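Local structure of mitochondrial edited mRNA stability factor 1 (Trypanosoma brucei, 6NL1) at residues A[312-317]-A[331-336]; A[203-208]-A[256-261]; A[103-108]-A[136-141]. The protein probably processes the 5' ends of mitochondrial mRNAs as a Nudix-family RNA-binding protein, and probably contributes to the stability of edited transcripts. One frame throughout, in Å; residues are numbered along the deposited sequence.

Interaction 1 of 3, residues A[312-317]-A[331-336]; sequences QYMRNW and RAWAQL
Trp317 and Trp333 meet with their indoles at an oblique tilt, and Met314 adds a Met-aromatic contact to Trp333; together they fasten the loop that follows strand 290-296 to helix 328-336 of the Nudix fold. The six-membered ring of Trp317 lies against the five-membered ring of Trp333 with centroids 4.4 Å apart and planes inclined at 50°. The two side chains cross at roughly a right angle. Trp333 brings its pyrrole nitrogen over one face of the Trp317 ring, 3.1 Å above the plane and displaced toward the rim, where NE1 comes within 3.2 Å of Trp317 CH2. Trp333 CD1 lies beside it, 3.9 Å from the same Trp317 CH2. Trp317 adopts a chi1 of 52°, which tucks CG between its own backbone N and carbonyl carbon and swings the indole across toward the helix.

Met314 comes from the loop side and runs past Trp333 in the opposite sense. Its chain bends at the thioether, laying CE 4.2 Å from Trp333 CD1. Its SD is 4.8 Å from the centroid of the Trp333 five-membered ring and 35° off the ring normal, so the sulfur approaches obliquely. Around this group, Leu322 of helix 319-322 packs on Trp317, Trp333 and Ala334, while Arg221 of strand 216-223 makes a cation-pi contact with Trp333 and pairs with Met314 through the backbone.

Where the indole of Trp317 reaches the helix, its N-H is used through solvent: a water in the ring plane accepts from Trp317 NE1 at 2.9 Å and donates to the backbone carbonyl Ala334 O at 2.6 Å.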
loop_
_atom_site.group_PDB
_atom_site.type_symbol
_atom_site.label_atom_id
_atom_site.label_comp_id
_atom_site.label_asym_id
_atom_site.label_seq_id
_atom_site.Cartn_x
_atom_site.Cartn_y
_atom_site.Cartn_z
ATOM N N GLN A 312 -1.261 -11.915 9.243
ATOM C CA GLN A 312 -0.610 -10.624 9.094
ATOM C C GLN A 312 -1.342 -9.496 9.827
ATOM O O GLN A 312 -0.985 -8.336 9.673
ATOM C CB GLN A 312 -0.462 -10.280 7.612
ATOM C CG GLN A 312 0.585 -11.148 6.904
ATOM C CD GLN A 312 0.775 -10.775 5.444
ATOM O OE1 GLN A 312 0.536 -9.630 5.039
ATOM N NE2 GLN A 312 1.199 -11.749 4.641
ATOM N N TYR A 313 -2.359 -9.831 10.621
ATOM C CA TYR A 313 -3.126 -8.808 11.338
ATOM C C TYR A 313 -3.146 -9.126 12.824
ATOM O O TYR A 313 -3.122 -10.289 13.195
ATOM C CB TYR A 313 -4.560 -8.725 10.796
ATOM C CG TYR A 313 -4.610 -8.362 9.340
ATOM C CD1 TYR A 313 -4.504 -9.345 8.367
ATOM C CD2 TYR A 313 -4.738 -7.035 8.931
ATOM C CE1 TYR A 313 -4.531 -9.030 7.025
ATOM C CE2 TYR A 313 -4.762 -6.706 7.574
ATOM C CZ TYR A 313 -4.653 -7.718 6.630
ATOM O OH TYR A 313 -4.679 -7.432 5.288
ATOM N N MET A 314 -3.198 -8.105 13.676
ATOM C CA MET A 314 -3.325 -8.366 15.110
ATOM C C MET A 314 -4.631 -9.076 15.377
ATOM O O MET A 314 -5.698 -8.610 14.965
ATOM C CB MET A 314 -3.282 -7.084 15.936
ATOM C CG MET A 314 -1.939 -6.434 16.033
ATOM S SD MET A 314 -1.974 -5.041 17.201
ATOM C CE MET A 314 -2.101 -5.914 18.773
ATOM N N ARG A 315 -4.547 -10.202 16.075
ATOM C CA ARG A 315 -5.724 -10.988 16.432
ATOM C C ARG A 315 -5.389 -11.777 17.685
ATOM O O ARG A 315 -4.222 -12.062 17.931
ATOM C CB ARG A 315 -6.102 -11.946 15.289
ATOM C CG ARG A 315 -6.672 -11.243 14.050
ATOM C CD ARG A 315 -6.961 -12.211 12.897
ATOM N NE ARG A 315 -7.891 -13.275 13.290
ATOM C CZ ARG A 315 -7.512 -14.481 13.710
ATOM N NH1 ARG A 315 -6.222 -14.785 13.786
ATOM N NH2 ARG A 315 -8.422 -15.385 14.048
ATOM N N ASN A 316 -6.403 -12.134 18.468
ATOM C CA ASN A 316 -6.203 -12.975 19.648
ATOM C C ASN A 316 -5.068 -12.520 20.567
ATOM O O ASN A 316 -4.281 -13.337 21.032
ATOM C CB ASN A 316 -5.951 -14.427 19.217
ATOM C CG ASN A 316 -7.145 -15.043 18.531
ATOM O OD1 ASN A 316 -8.264 -14.951 19.023
ATOM N ND2 ASN A 316 -6.917 -15.658 17.376
ATOM N N TRP A 317 -4.973 -11.218 20.814
ATOM C CA TRP A 317 -4.024 -10.692 21.793
ATOM C C TRP A 317 -4.565 -10.960 23.199
ATOM O O TRP A 317 -5.709 -11.390 23.353
ATOM C CB TRP A 317 -3.855 -9.179 21.591
ATOM C CG TRP A 317 -5.184 -8.470 21.562
ATOM C CD1 TRP A 317 -5.909 -8.045 22.633
ATOM C CD2 TRP A 317 -5.958 -8.140 20.398
ATOM N NE1 TRP A 317 -7.086 -7.455 22.212
ATOM C CE2 TRP A 317 -7.141 -7.503 20.846
ATOM C CE3 TRP A 317 -5.772 -8.327 19.024
ATOM C CZ2 TRP A 317 -8.130 -7.052 19.966
ATOM C CZ3 TRP A 317 -6.757 -7.871 18.147
ATOM C CH2 TRP A 317 -7.919 -7.243 18.625
ATOM N N ARG A 331 -3.825 0.545 24.165
ATOM C CA ARG A 331 -4.842 0.484 25.220
ATOM C C ARG A 331 -6.256 0.698 24.684
ATOM O O ARG A 331 -7.204 0.034 25.117
ATOM C CB ARG A 331 -4.529 1.474 26.351
ATOM C CG ARG A 331 -3.112 1.321 26.915
ATOM C CD ARG A 331 -2.912 2.069 28.236
ATOM N NE ARG A 331 -3.130 3.509 28.110
ATOM C CZ ARG A 331 -2.188 4.397 27.793
ATOM N NH1 ARG A 331 -0.938 4.006 27.563
ATOM N NH2 ARG A 331 -2.497 5.685 27.712
ATOM N N ALA A 332 -6.396 1.619 23.740
ATOM C CA ALA A 332 -7.686 1.830 23.090
ATOM C C ALA A 332 -8.064 0.564 22.311
ATOM O O ALA A 332 -9.219 0.158 22.284
ATOM C CB ALA A 332 -7.622 3.035 22.161
ATOM N N TRP A 333 -7.075 -0.053 21.672
ATOM C CA TRP A 333 -7.292 -1.285 20.918
ATOM C C TRP A 333 -7.759 -2.415 21.833
ATOM O O TRP A 333 -8.692 -3.149 21.505
ATOM C CB TRP A 333 -6.005 -1.681 20.185
ATOM C CG TRP A 333 -6.204 -2.706 19.116
ATOM C CD1 TRP A 333 -5.820 -4.010 19.153
ATOM C CD2 TRP A 333 -6.842 -2.508 17.845
ATOM N NE1 TRP A 333 -6.178 -4.642 17.986
ATOM C CE2 TRP A 333 -6.807 -3.742 17.166
ATOM C CE3 TRP A 333 -7.436 -1.407 17.216
ATOM C CZ2 TRP A 333 -7.348 -3.912 15.893
ATOM C CZ3 TRP A 333 -7.968 -1.574 15.949
ATOM C CH2 TRP A 333 -7.915 -2.817 15.300
ATOM N N ALA A 334 -7.114 -2.558 22.986
ATOM C CA ALA A 334 -7.499 -3.607 23.932
ATOM C C ALA A 334 -8.930 -3.369 24.399
ATOM O O ALA A 334 -9.697 -4.295 24.640
ATOM C CB ALA A 334 -6.547 -3.621 25.128
ATOM N N GLN A 335 -9.288 -2.105 24.512
ATOM C CA GLN A 335 -10.600 -1.728 25.006
ATOM C C GLN A 335 -11.687 -1.963 23.956
ATOM O O GLN A 335 -12.757 -2.461 24.271
ATOM C CB GLN A 335 -10.555 -0.253 25.400
ATOM C CG GLN A 335 -11.758 0.298 26.120
ATOM C CD GLN A 335 -11.544 1.761 26.488
ATOM O OE1 GLN A 335 -12.477 2.568 26.467
ATOM N NE2 GLN A 335 -10.296 2.110 26.814
ATOM N N LEU A 336 -11.393 -1.629 22.701
ATOM C CA LEU A 336 -12.430 -1.538 21.676
ATOM C C LEU A 336 -12.401 -2.631 20.610
ATOM O O LEU A 336 -13.431 -2.946 20.019
ATOM C CB LEU A 336 -12.339 -0.174 20.980
ATOM C CG LEU A 336 -12.645 1.043 21.855
ATOM C CD1 LEU A 336 -12.295 2.315 21.106
ATOM C CD2 LEU A 336 -14.119 1.045 22.300
HETATM O O HOH W 1 -9.686 -6.467 23.178
#

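Interaction 2 of 3, residues A[203-208]-A[256-261]; sequences LGIFRR and RTLWEE. With SO4 (sulfate ion), chain D.
Leu258 projects from the Nudix-box helix onto Leu203 and Ile205 of strand 200-207, and all three side chains are buried. Its CB starts the contact, 4.0 Å from Leu203 CD1. From there chi1 of 165° sets CG opposite the backbone N and carries the CD1/CD2 fork out toward the strand. The CD1 branch meets Ile205 CG1 at 3.6 Å. The CD2 branch lodges between the two strand residues, 3.7 Å from Ile205 CD1 and 3.8 Å from Leu203 CD1. Ile205 and Leu258 cross nearly perpendicularly, and the contact is wholly apolar.

Further from this apolar contact, each segment carries charged groups of its own. On the helix, Arg256 NH1 makes a salt bridge to Glu260 OE2 at 2.9 Å, entering from above the carboxylate plane rather than within it. Arg256 thus has two acidic partners: Glu260, one turn further along the helix, and Glu248, just ahead of the helix, which takes NE. The sequence here resembles the Nudix box, with departures from its consensus. On the strand, the extended Arg207 turns its guanidinium edge to a sulfate ion, probably from the crystallisation liquor. Arg207 NH1 reaches sulfate O3 at 2.9 Å, nearly straight at 171°, and Arg207 NH2 reaches O4 at 3.2 Å; NH2 also pairs with Glu216.

Arg202, which binds GDP in another structure of the protein, directly precedes Leu203. Helix 250-262 lies against the mixed sheet, with Leu203 also touching Ala254 and Ile255 of that helix and Phe293 and Ala295 of the parallel neighbour strand 290-296.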
loop_
_atom_site.group_PDB
_atom_site.type_symbol
_atom_site.label_atom_id
_atom_site.label_comp_id
_atom_site.label_asym_id
_atom_site.label_seq_id
_atom_site.Cartn_x
_atom_site.Cartn_y
_atom_site.Cartn_z
ATOM N N LEU A 203 -11.265 1.646 1.717
ATOM C CA LEU A 203 -12.714 1.734 1.714
ATOM C C LEU A 203 -13.139 1.963 3.150
ATOM O O LEU A 203 -13.206 1.028 3.942
ATOM C CB LEU A 203 -13.363 0.460 1.140
ATOM C CG LEU A 203 -14.694 0.682 0.405
ATOM C CD1 LEU A 203 -15.282 -0.624 -0.153
ATOM C CD2 LEU A 203 -15.703 1.381 1.304
ATOM N N GLY A 204 -13.398 3.223 3.481
ATOM C CA GLY A 204 -13.836 3.595 4.808
ATOM C C GLY A 204 -15.273 3.175 5.084
ATOM O O GLY A 204 -16.232 3.894 4.776
ATOM N N ILE A 205 -15.413 1.992 5.665
ATOM C CA ILE A 205 -16.689 1.516 6.159
ATOM C C ILE A 205 -17.005 2.252 7.451
ATOM O O ILE A 205 -16.147 2.355 8.331
ATOM C CB ILE A 205 -16.618 0.001 6.425
ATOM C CG1 ILE A 205 -16.560 -0.752 5.098
ATOM C CG2 ILE A 205 -17.819 -0.461 7.199
ATOM C CD1 ILE A 205 -17.863 -0.702 4.322
ATOM N N PHE A 206 -18.217 2.790 7.556
ATOM C CA PHE A 206 -18.604 3.520 8.763
ATOM C C PHE A 206 -20.024 3.170 9.200
ATOM O O PHE A 206 -20.850 2.732 8.400
ATOM C CB PHE A 206 -18.447 5.046 8.585
ATOM C CG PHE A 206 -19.494 5.679 7.676
ATOM C CD1 PHE A 206 -19.266 5.809 6.307
ATOM C CD2 PHE A 206 -20.698 6.143 8.194
ATOM C CE1 PHE A 206 -20.224 6.393 5.467
ATOM C CE2 PHE A 206 -21.660 6.731 7.363
ATOM C CZ PHE A 206 -21.426 6.848 6.000
ATOM N N ARG A 207 -20.297 3.341 10.485
ATOM C CA ARG A 207 -21.658 3.189 10.978
ATOM C C ARG A 207 -22.047 4.464 11.723
ATOM O O ARG A 207 -21.188 5.186 12.236
ATOM C CB ARG A 207 -21.781 1.964 11.894
ATOM C CG ARG A 207 -21.015 2.090 13.215
ATOM C CD ARG A 207 -21.259 0.885 14.119
ATOM N NE ARG A 207 -20.530 1.000 15.379
ATOM C CZ ARG A 207 -20.555 0.082 16.342
ATOM N NH1 ARG A 207 -21.274 -1.024 16.193
ATOM N NH2 ARG A 207 -19.861 0.268 17.456
ATOM N N ARG A 208 -23.340 4.741 11.770
ATOM C CA ARG A 208 -23.838 5.901 12.504
ATOM C C ARG A 208 -24.391 5.467 13.855
ATOM O O ARG A 208 -25.119 4.484 13.952
ATOM C CB ARG A 208 -24.931 6.601 11.703
ATOM C CG ARG A 208 -24.494 7.054 10.318
ATOM C CD ARG A 208 -25.565 7.925 9.659
ATOM N NE ARG A 208 -25.208 8.272 8.286
ATOM C CZ ARG A 208 -24.427 9.296 7.946
ATOM N NH1 ARG A 208 -23.911 10.099 8.878
ATOM N NH2 ARG A 208 -24.157 9.516 6.668
ATOM N N ARG A 256 -13.173 -5.327 -3.390
ATOM C CA ARG A 256 -12.534 -6.636 -3.275
ATOM C C ARG A 256 -11.670 -6.717 -2.019
ATOM O O ARG A 256 -11.732 -7.691 -1.269
ATOM C CB ARG A 256 -11.670 -6.923 -4.512
ATOM C CG ARG A 256 -10.802 -8.197 -4.396
ATOM C CD ARG A 256 -9.894 -8.400 -5.630
ATOM N NE ARG A 256 -9.012 -7.252 -5.860
ATOM C CZ ARG A 256 -7.852 -7.057 -5.236
ATOM N NH1 ARG A 256 -7.405 -7.935 -4.342
ATOM N NH2 ARG A 256 -7.129 -5.983 -5.506
ATOM N N THR A 257 -10.862 -5.689 -1.786
ATOM C CA THR A 257 -9.907 -5.744 -0.686
ATOM C C THR A 257 -10.545 -5.450 0.665
ATOM O O THR A 257 -10.008 -5.841 1.690
ATOM C CB THR A 257 -8.663 -4.850 -0.937
ATOM O OG1 THR A 257 -9.061 -3.485 -1.096
ATOM C CG2 THR A 257 -7.932 -5.316 -2.201
ATOM N N LEU A 258 -11.688 -4.760 0.668
ATOM C CA LEU A 258 -12.492 -4.670 1.887
ATOM C C LEU A 258 -12.878 -6.083 2.318
ATOM O O LEU A 258 -12.731 -6.453 3.485
ATOM C CB LEU A 258 -13.771 -3.859 1.665
ATOM C CG LEU A 258 -14.830 -4.031 2.764
ATOM C CD1 LEU A 258 -14.333 -3.468 4.106
ATOM C CD2 LEU A 258 -16.131 -3.360 2.369
ATOM N N TRP A 259 -13.375 -6.875 1.368
ATOM C CA TRP A 259 -13.748 -8.255 1.676
ATOM C C TRP A 259 -12.555 -9.066 2.199
ATOM O O TRP A 259 -12.675 -9.790 3.187
ATOM C CB TRP A 259 -14.381 -8.962 0.472
ATOM C CG TRP A 259 -14.789 -10.350 0.828
ATOM C CD1 TRP A 259 -15.959 -10.730 1.422
ATOM C CD2 TRP A 259 -14.007 -11.546 0.676
ATOM N NE1 TRP A 259 -15.960 -12.091 1.628
ATOM C CE2 TRP A 259 -14.776 -12.615 1.180
ATOM C CE3 TRP A 259 -12.736 -11.816 0.150
ATOM C CZ2 TRP A 259 -14.321 -13.941 1.173
ATOM C CZ3 TRP A 259 -12.284 -13.134 0.141
ATOM C CH2 TRP A 259 -13.075 -14.177 0.650
ATOM N N GLU A 260 -11.404 -8.932 1.547
ATOM C CA GLU A 260 -10.202 -9.663 1.968
ATOM C C GLU A 260 -9.792 -9.358 3.406
ATOM O O GLU A 260 -9.277 -10.229 4.107
ATOM C CB GLU A 260 -9.026 -9.398 1.015
ATOM C CG GLU A 260 -9.277 -9.928 -0.397
ATOM C CD GLU A 260 -8.100 -9.743 -1.345
ATOM O OE1 GLU A 260 -7.002 -9.317 -0.908
ATOM O OE2 GLU A 260 -8.279 -10.033 -2.546
ATOM N N GLU A 261 -10.024 -8.129 3.859
ATOM C CA GLU A 261 -9.570 -7.754 5.197
ATOM C C GLU A 261 -10.628 -7.914 6.278
ATOM O O GLU A 261 -10.285 -8.029 7.455
ATOM C CB GLU A 261 -8.963 -6.340 5.208
ATOM C CG GLU A 261 -7.662 -6.240 4.399
ATOM C CD GLU A 261 -6.860 -4.965 4.677
ATOM O OE1 GLU A 261 -7.473 -3.889 4.823
ATOM O OE2 GLU A 261 -5.608 -5.044 4.750
HETATM S S SO4 D . -20.597 -3.000 19.362
HETATM O O1 SO4 D . -21.016 -3.923 20.415
HETATM O O2 SO4 D . -19.315 -3.441 18.801
HETATM O O3 SO4 D . -21.616 -2.982 18.315
HETATM O O4 SO4 D . -20.467 -1.662 19.937
#

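Interaction 3 of 3, residues A[103-108]-A[136-141]; sequences KWQTKA and EPTYPE
Gln105 of strand 100-107 and Thr138, just past the end of strand 132-137, are hydrogen-bonded through their side chains across an antiparallel sheet at the protein surface. The hydroxyl of Thr138 donates to the amide oxygen of Gln105, with Thr138 OG1 2.9 Å from Gln105 OE1. The donor lies in the carbonyl plane on a lone pair, at a C=O...donor angle of 118°. The two side chains reach toward each other end to end. Gln105 leaves its backbone with CG opposite N (chi1 -175°) and then bends at chi2, 51°, which turns the amide toward the threonine. Thr138 CG2 flanks the same amide, 3.8 Å from Gln105 OE1 and 4.0 Å from Gln105 NE2.

Strands 100-107 and 132-137 are not neighbours in this four-stranded sheet: 171-178 runs between them, antiparallel to both. Its Thr173 closes the polar group, since Thr173 OG1 is hydrogen-bonded both to Gln105 NE2 and to Thr138 OG1. Both ends of the Gln105 amide are therefore engaged, which would hold its rotation. The same methyl, Thr138 CG2, also lies 3.7 Å above the Tyr139 ring plane, toward its rim.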
loop_
_atom_site.group_PDB
_atom_site.type_symbol
_atom_site.label_atom_id
_atom_site.label_comp_id
_atom_site.label_asym_id
_atom_site.label_seq_id
_atom_site.Cartn_x
_atom_site.Cartn_y
_atom_site.Cartn_z
ATOM N N LYS A 103 17.668 -3.135 -18.787
ATOM C CA LYS A 103 17.649 -1.952 -17.948
ATOM C C LYS A 103 16.642 -0.940 -18.480
ATOM O O LYS A 103 16.493 -0.762 -19.693
ATOM C CB LYS A 103 19.045 -1.333 -17.945
ATOM C CG LYS A 103 19.195 -0.111 -17.111
ATOM C CD LYS A 103 20.615 0.422 -17.216
ATOM C CE LYS A 103 20.876 1.001 -18.589
ATOM N NZ LYS A 103 22.031 1.937 -18.576
ATOM N N TRP A 104 15.950 -0.278 -17.563
ATOM C CA TRP A 104 15.044 0.800 -17.917
ATOM C C TRP A 104 15.434 2.010 -17.078
ATOM O O TRP A 104 15.308 1.974 -15.852
ATOM C CB TRP A 104 13.608 0.395 -17.604
ATOM C CG TRP A 104 12.594 1.474 -17.847
ATOM C CD1 TRP A 104 12.659 2.472 -18.780
ATOM C CD2 TRP A 104 11.360 1.664 -17.142
ATOM N NE1 TRP A 104 11.542 3.263 -18.704
ATOM C CE2 TRP A 104 10.726 2.790 -17.707
ATOM C CE3 TRP A 104 10.731 0.987 -16.090
ATOM C CZ2 TRP A 104 9.485 3.261 -17.256
ATOM C CZ3 TRP A 104 9.498 1.455 -15.640
ATOM C CH2 TRP A 104 8.889 2.580 -16.226
ATOM N N GLN A 105 15.922 3.062 -17.739
ATOM C CA GLN A 105 16.361 4.295 -17.074
ATOM C C GLN A 105 15.216 5.297 -17.052
ATOM O O GLN A 105 14.810 5.800 -18.093
ATOM C CB GLN A 105 17.581 4.895 -17.787
ATOM C CG GLN A 105 18.176 6.124 -17.077
ATOM C CD GLN A 105 18.455 5.870 -15.591
ATOM O OE1 GLN A 105 18.084 6.665 -14.719
ATOM N NE2 GLN A 105 19.109 4.758 -15.303
ATOM N N THR A 106 14.695 5.600 -15.870
ATOM C CA THR A 106 13.448 6.350 -15.807
ATOM C C THR A 106 13.371 7.266 -14.578
ATOM O O THR A 106 14.401 7.609 -13.984
ATOM C CB THR A 106 12.231 5.368 -15.884
ATOM O OG1 THR A 106 11.002 6.094 -16.029
ATOM C CG2 THR A 106 12.162 4.460 -14.638
ATOM N N LYS A 107 12.154 7.659 -14.204
ATOM C CA LYS A 107 11.913 8.473 -13.010
ATOM C C LYS A 107 10.966 7.755 -12.062
ATOM O O LYS A 107 10.176 6.919 -12.490
ATOM C CB LYS A 107 11.269 9.808 -13.406
ATOM C CG LYS A 107 12.022 10.588 -14.466
ATOM C CD LYS A 107 13.251 11.257 -13.889
ATOM C CE LYS A 107 13.831 12.273 -14.870
ATOM N NZ LYS A 107 15.043 12.935 -14.295
ATOM N N ALA A 108 11.011 8.109 -10.781
ATOM C CA ALA A 108 10.169 7.447 -9.790
ATOM C C ALA A 108 8.680 7.588 -10.116
ATOM O O ALA A 108 7.871 6.729 -9.761
ATOM C CB ALA A 108 10.475 7.964 -8.390
ATOM N N GLU A 136 16.664 0.898 -8.260
ATOM C CA GLU A 136 17.612 1.644 -7.430
ATOM C C GLU A 136 17.606 3.103 -7.859
ATOM O O GLU A 136 17.367 3.411 -9.026
ATOM C CB GLU A 136 19.037 1.077 -7.575
ATOM C CG GLU A 136 19.623 1.303 -8.984
ATOM C CD GLU A 136 20.924 0.544 -9.258
ATOM O OE1 GLU A 136 21.306 -0.332 -8.453
ATOM O OE2 GLU A 136 21.567 0.829 -10.299
ATOM N N PRO A 137 17.871 4.010 -6.919
ATOM C CA PRO A 137 18.088 5.395 -7.339
ATOM C C PRO A 137 19.367 5.446 -8.166
ATOM O O PRO A 137 20.373 4.856 -7.796
ATOM C CB PRO A 137 18.275 6.144 -6.013
ATOM C CG PRO A 137 17.709 5.219 -4.953
ATOM C CD PRO A 137 18.003 3.839 -5.466
ATOM N N THR A 138 19.322 6.143 -9.288
ATOM C CA THR A 138 20.488 6.274 -10.148
ATOM C C THR A 138 21.578 7.166 -9.542
ATOM O O THR A 138 22.754 6.948 -9.775
ATOM C CB THR A 138 20.064 6.854 -11.498
ATOM O OG1 THR A 138 18.894 6.156 -11.948
ATOM C CG2 THR A 138 21.198 6.730 -12.524
ATOM N N TYR A 139 21.177 8.173 -8.770
ATOM C CA TYR A 139 22.125 9.112 -8.154
ATOM C C TYR A 139 21.793 9.288 -6.681
ATOM O O TYR A 139 21.322 10.352 -6.275
ATOM C CB TYR A 139 22.070 10.478 -8.853
ATOM C CG TYR A 139 22.239 10.383 -10.353
ATOM C CD1 TYR A 139 23.454 9.996 -10.908
ATOM C CD2 TYR A 139 21.190 10.673 -11.213
ATOM C CE1 TYR A 139 23.617 9.898 -12.278
ATOM C CE2 TYR A 139 21.345 10.580 -12.595
ATOM C CZ TYR A 139 22.561 10.190 -13.114
ATOM O OH TYR A 139 22.722 10.085 -14.472
ATOM N N PRO A 140 22.021 8.237 -5.879
ATOM C CA PRO A 140 21.598 8.173 -4.469
ATOM C C PRO A 140 22.135 9.309 -3.596
ATOM O O PRO A 140 21.483 9.699 -2.630
ATOM C CB PRO A 140 22.157 6.813 -3.990
ATOM C CG PRO A 140 23.216 6.430 -5.026
ATOM C CD PRO A 140 22.689 6.995 -6.314
ATOM N N GLU A 141 23.307 9.829 -3.925
ATOM C CA GLU A 141 23.900 10.899 -3.132
ATOM C C GLU A 141 22.992 12.120 -3.147
ATOM O O GLU A 141 22.973 12.894 -2.202
ATOM C CB GLU A 141 25.281 11.281 -3.674
ATOM C CG GLU A 141 26.260 10.123 -3.753
ATOM C CD GLU A 141 26.599 9.554 -2.387
ATOM O OE1 GLU A 141 26.936 10.343 -1.476
ATOM O OE2 GLU A 141 26.518 8.318 -2.219
#

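In the fold
Along the chain both segments of interaction 3 come first, then those of interaction 2, then those of interaction 1. Interaction 3 belongs to the N-terminal four-stranded antiparallel sheet; its centre is about 36 Å from that of interaction 2 and 40 Å from that of interaction 1, on the opposite side of the chain's centre from both. Interactions 1 and 2 share the Nudix part, built round the mixed sheet, with centres about 18 Å apart. They touch directly: Tyr313 OH lies 2.6 Å from Glu261 OE2, a probable hydrogen bond that ties the loop 312-317 to helix 250-262. The Nudix-box helix is thus held from strand 200-207 and from this loop.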